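Local coordinates for protein mercuric reductase (Metallosphaera sedula, PDB 4YWO) that probably reduces mercuric ion to elemental mercury with electrons from NADPH, working as an FAD-containing homodimer, at residues E369-P374 with A448-S453. Numbering follows the deposited sequence.
Sequences EARVLP and ALAFRS
Arg371 lays its aliphatic chain over one face of the Phe451 ring: CG of Arg371 stands 3.5 Å from the centroid of that ring and only 7° off its normal, a CH-pi contact. A bend at chi2 then carries the guanidinium past the rim of the ring on the same side, its plane 17° from the ring's. Beyond the rim NE of Arg371 meets O of Ala450 at 3.0 Å near the guanidinium plane, and NH2 reaches O of Phe451 at 3.2 Å; both bonds are weak, with angles well short of straight. NH1 of Arg371 turns back to O of Ala370, 2.9 Å away, a bond in the guanidinium plane, though above the carbonyl plane of Ala370, that helps to fix the rotation of the group. CB of Glu369 meets the edge of the Phe451 ring, 3.6 Å from CE2, and the extended chain of Glu369 sends its carboxylate to the edge of the Arg452 guanidinium, the two planes 44° apart. NH1 of Arg452 donates to the syn lone pair of Glu369 OE2 at 2.8 Å, nearly straight, while NH2 to OE1 is a weak second bond. The same NH1 also grips O of Phe451 (2.7 Å), so that carbonyl is shared by two arginines. A salt bridge of 3.6 Å from Glu369 OE2 to Arg371 NH2 sets OE2 between the arginines and probably offsets their closeness. This salt-bridge network joins strand 368-374, an outermost strand of the dimerisation domain's antiparallel sheet within this chain, to the chain leaving helix 442-449.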
loop_
_atom_site.group_PDB
_atom_site.type_symbol
_atom_site.label_atom_id
_atom_site.label_comp_id
_atom_site.label_asym_id
_atom_site.label_seq_id
_atom_site.Cartn_x
_atom_site.Cartn_y
_atom_site.Cartn_z
ATOM N N GLU A 369 5.940 -16.029 19.125
ATOM C CA GLU A 369 7.159 -15.423 18.669
ATOM C C GLU A 369 6.865 -14.000 18.141
ATOM O O GLU A 369 5.749 -13.728 17.678
ATOM C CB GLU A 369 7.845 -16.238 17.617
ATOM C CG GLU A 369 8.208 -17.679 18.011
ATOM C CD GLU A 369 9.027 -18.383 16.934
ATOM O OE1 GLU A 369 8.477 -19.313 16.273
ATOM O OE2 GLU A 369 10.205 -17.997 16.700
ATOM N N ALA A 370 7.846 -13.171 18.174
ATOM C CA ALA A 370 7.701 -11.822 17.617
ATOM C C ALA A 370 9.005 -11.357 17.030
ATOM O O ALA A 370 10.105 -11.699 17.564
ATOM C CB ALA A 370 7.226 -10.865 18.662
ATOM N N ARG A 371 8.982 -10.515 15.986
ATOM C CA ARG A 371 10.178 -9.940 15.429
ATOM C C ARG A 371 9.851 -8.509 15.056
ATOM O O ARG A 371 8.701 -8.168 14.644
ATOM C CB ARG A 371 10.719 -10.673 14.214
ATOM C CG ARG A 371 11.123 -12.120 14.363
ATOM C CD ARG A 371 12.426 -12.180 15.184
ATOM N NE ARG A 371 12.870 -13.586 15.357
ATOM C CZ ARG A 371 12.413 -14.432 16.243
ATOM N NH1 ARG A 371 11.585 -14.119 17.180
ATOM N NH2 ARG A 371 12.899 -15.682 16.272
ATOM N N VAL A 372 10.884 -7.693 15.094
ATOM C CA VAL A 372 10.795 -6.292 14.666
ATOM C C VAL A 372 11.885 -6.000 13.660
ATOM O O VAL A 372 13.075 -6.275 13.899
ATOM C CB VAL A 372 10.977 -5.298 15.837
ATOM C CG1 VAL A 372 10.976 -3.838 15.332
ATOM C CG2 VAL A 372 9.963 -5.507 16.938
ATOM N N LEU A 373 11.496 -5.533 12.487
ATOM C CA LEU A 373 12.349 -5.127 11.379
ATOM C C LEU A 373 12.401 -3.574 11.349
ATOM O O LEU A 373 11.341 -2.898 11.269
ATOM C CB LEU A 373 11.715 -5.549 10.063
ATOM C CG LEU A 373 12.502 -5.249 8.781
ATOM C CD1 LEU A 373 13.554 -6.277 8.536
ATOM C CD2 LEU A 373 11.529 -5.159 7.578
ATOM N N PRO A 374 13.578 -2.923 11.381
ATOM C CA PRO A 374 13.621 -1.477 11.193
ATOM C C PRO A 374 13.274 -1.050 9.792
ATOM O O PRO A 374 13.764 -1.688 8.829
ATOM C CB PRO A 374 15.094 -1.113 11.429
ATOM C CG PRO A 374 15.811 -2.363 11.442
ATOM C CD PRO A 374 14.933 -3.535 11.535
ATOM N N ALA A 448 8.894 -11.413 8.140
ATOM C CA ALA A 448 8.666 -12.890 8.169
ATOM C C ALA A 448 10.031 -13.640 8.086
ATOM O O ALA A 448 10.205 -14.677 8.845
ATOM C CB ALA A 448 7.754 -13.291 6.991
ATOM N N LEU A 449 10.914 -13.199 7.240
ATOM C CA LEU A 449 12.251 -13.808 7.063
ATOM C C LEU A 449 13.070 -13.730 8.383
ATOM O O LEU A 449 13.937 -14.577 8.675
ATOM C CB LEU A 449 13.007 -13.157 5.965
ATOM C CG LEU A 449 12.579 -13.550 4.555
ATOM C CD1 LEU A 449 13.179 -12.592 3.585
ATOM C CD2 LEU A 449 13.037 -14.959 4.208
ATOM N N ALA A 450 12.751 -12.726 9.200
ATOM C CA ALA A 450 13.453 -12.512 10.486
ATOM C C ALA A 450 13.181 -13.585 11.485
ATOM O O ALA A 450 13.932 -13.647 12.507
ATOM C CB ALA A 450 13.147 -11.147 11.083
ATOM N N PHE A 451 12.191 -14.459 11.291
ATOM C CA PHE A 451 11.772 -15.443 12.238
ATOM C C PHE A 451 12.824 -16.528 12.307
ATOM O O PHE A 451 13.151 -16.998 13.378
ATOM C CB PHE A 451 10.378 -16.003 12.043
ATOM C CG PHE A 451 9.324 -15.072 12.644
ATOM C CD1 PHE A 451 9.011 -13.903 11.969
ATOM C CD2 PHE A 451 8.825 -15.196 13.943
ATOM C CE1 PHE A 451 8.135 -13.055 12.519
ATOM C CE2 PHE A 451 7.905 -14.386 14.486
ATOM C CZ PHE A 451 7.561 -13.184 13.768
ATOM N N ARG A 452 13.473 -16.764 11.203
ATOM C CA ARG A 452 14.571 -17.751 11.316
ATOM C C ARG A 452 15.906 -17.169 10.916
ATOM O O ARG A 452 16.908 -17.445 11.564
ATOM C CB ARG A 452 14.171 -19.017 10.584
ATOM C CG ARG A 452 13.198 -19.864 11.388
ATOM C CD ARG A 452 13.782 -20.248 12.759
ATOM N NE ARG A 452 12.812 -20.888 13.662
ATOM C CZ ARG A 452 11.940 -20.278 14.495
ATOM N NH1 ARG A 452 11.813 -18.945 14.603
ATOM N NH2 ARG A 452 11.143 -21.044 15.239
ATOM N N SER A 453 15.869 -16.294 9.899
ATOM C CA SER A 453 17.027 -15.615 9.300
ATOM C C SER A 453 17.377 -14.277 9.996
ATOM O O SER A 453 16.572 -13.654 10.708
ATOM C CB SER A 453 16.807 -15.301 7.760
ATOM O OG SER A 453 15.905 -16.175 7.057
#